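Local structure of omega transaminase (Pseudomonas sp., 5LHA) at residues D126-E129 with T130-M134. The protein probably transfers amino groups between amines and carbonyl acceptors, using a pyridoxal phosphate cofactor that is held here in its aminated, pyridoxamine form. Numbering follows the deposited sequence.
Sequences DAVE and TALKM
Asp126 O receives two bonds from Thr130, one from the hydroxyl and one from the amide, in the first part of helix 124-141. Thr130 OG1 stands 2.6 Å from Asp126 O, and the Thr130 amide makes the routine helical bond to the same oxygen. The two donors reach it from opposite faces of the carbonyl plane, the hydroxyl tilted 35° out of it. That reach depends on chi1 of -60°, which sets OG1 beside its own backbone N and anti to the carbonyl carbon, pointing back along the helix. With its proton given to Asp126 O, OG1 also bonds His327 NE2. Replacing Thr130 by an alanine removes the hydroxyl, which would probably cost Asp126 O one of its two bonds from this residue and leave His327 NE2 without its hydroxyl partner.

Ala127 O takes Ala131 N in the next i to i+4 bond and also meets Thr305 OG1, on the face where Ala131 lies against Ile288 and Cys290 of the central sheet. Side-chain contact is looser where Val128 and Leu132 follow one another: Val128 CG1 and Leu132 CD1 only brush at 4.3 Å, while Leu132 CG sits closer, 3.4 Å from Val128 O. The Val128 side chain lies near the bound pyridoxamine phosphate, and Leu132 packs on Met162 of the second subunit.

Glu129 and Lys133 share a backbone bond, Lys133 N to Glu129 O at 3.2 Å and nearly straight (173°), but their charged ends part. The Glu129 carboxylate is held by the amides of Gly163 and Gly164 of its own chain and by the Met162 amide of the second subunit; Lys133 NZ binds His327 and, on the second subunit, Val160 O and Thr165. Both buried polar ends thus find partners in both chains, making this turn part of the subunit interface while Val128 lies beside the cofactor.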
loop_
_atom_site.group_PDB
_atom_site.type_symbol
_atom_site.label_atom_id
_atom_site.label_comp_id
_atom_site.label_asym_id
_atom_site.label_seq_id
_atom_site.Cartn_x
_atom_site.Cartn_y
_atom_site.Cartn_z
ATOM N N ASP A 126 15.860 -13.091 7.961
ATOM C CA ASP A 126 15.574 -13.989 6.845
ATOM C C ASP A 126 14.452 -14.946 7.195
ATOM O O ASP A 126 13.562 -15.203 6.378
ATOM C CB ASP A 126 16.802 -14.811 6.450
ATOM C CG ASP A 126 17.979 -13.987 6.031
ATOM O OD1 ASP A 126 17.935 -12.746 6.126
ATOM O OD2 ASP A 126 18.963 -14.611 5.564
ATOM N N ALA A 127 14.542 -15.569 8.373
ATOM C CA ALA A 127 13.538 -16.552 8.769
ATOM C C ALA A 127 12.165 -15.913 8.871
ATOM O O ALA A 127 11.159 -16.514 8.483
ATOM C CB ALA A 127 13.931 -17.199 10.094
ATOM N N VAL A 128 12.114 -14.677 9.366
ATOM C CA VAL A 128 10.848 -13.963 9.481
ATOM C C VAL A 128 10.339 -13.563 8.101
ATOM O O VAL A 128 9.172 -13.804 7.758
ATOM C CB VAL A 128 11.008 -12.748 10.413
ATOM C CG1 VAL A 128 9.796 -11.836 10.314
ATOM C CG2 VAL A 128 11.229 -13.223 11.856
ATOM N N GLU A 129 11.200 -12.930 7.296
ATOM C CA GLU A 129 10.819 -12.575 5.932
ATOM C C GLU A 129 10.288 -13.785 5.179
ATOM O O GLU A 129 9.301 -13.690 4.440
ATOM C CB GLU A 129 12.012 -11.964 5.193
ATOM C CG GLU A 129 11.618 -11.055 4.026
ATOM C CD GLU A 129 11.102 -9.692 4.488
ATOM O OE1 GLU A 129 10.851 -9.532 5.700
ATOM O OE2 GLU A 129 10.949 -8.777 3.645
ATOM N N THR A 130 10.952 -14.929 5.343
ATOM C CA THR A 130 10.525 -16.166 4.700
ATOM C C THR A 130 9.159 -16.621 5.207
ATOM O O THR A 130 8.301 -17.037 4.418
ATOM C CB THR A 130 11.584 -17.241 4.950
ATOM O OG1 THR A 130 12.829 -16.797 4.400
ATOM C CG2 THR A 130 11.202 -18.563 4.295
ATOM N N ALA A 131 8.931 -16.536 6.519
ATOM C CA ALA A 131 7.644 -16.944 7.077
ATOM C C ALA A 131 6.499 -16.101 6.532
ATOM O O ALA A 131 5.389 -16.610 6.341
ATOM C CB ALA A 131 7.677 -16.854 8.605
ATOM N N LEU A 132 6.737 -14.804 6.310
ATOM C CA LEU A 132 5.674 -13.928 5.818
ATOM C C LEU A 132 5.300 -14.243 4.377
ATOM O O LEU A 132 4.124 -14.415 4.063
ATOM C CB LEU A 132 6.102 -12.469 5.947
ATOM C CG LEU A 132 6.328 -12.038 7.393
ATOM C CD1 LEU A 132 6.853 -10.612 7.470
ATOM C CD2 LEU A 132 5.029 -12.195 8.197
ATOM N N LYS A 133 6.287 -14.322 3.485
ATOM C CA LYS A 133 6.016 -14.576 2.069
ATOM C C LYS A 133 5.468 -15.984 1.840
ATOM O O LYS A 133 4.602 -16.187 0.980
ATOM C CB LYS A 133 7.299 -14.383 1.262
ATOM C CG LYS A 133 7.749 -12.943 1.118
ATOM C CD LYS A 133 9.027 -12.848 0.290
ATOM C CE LYS A 133 8.792 -13.186 -1.170
ATOM N NZ LYS A 133 10.063 -13.566 -1.863
ATOM N N MET A 134 5.968 -16.975 2.584
ATOM C CA MET A 134 5.494 -18.343 2.393
ATOM C C MET A 134 4.121 -18.555 3.008
ATOM O O MET A 134 3.358 -19.396 2.524
ATOM C CB MET A 134 6.476 -19.349 2.998
ATOM C CG MET A 134 7.837 -19.372 2.328
ATOM S SD MET A 134 7.780 -19.492 0.530
ATOM C CE MET A 134 7.010 -21.104 0.363
#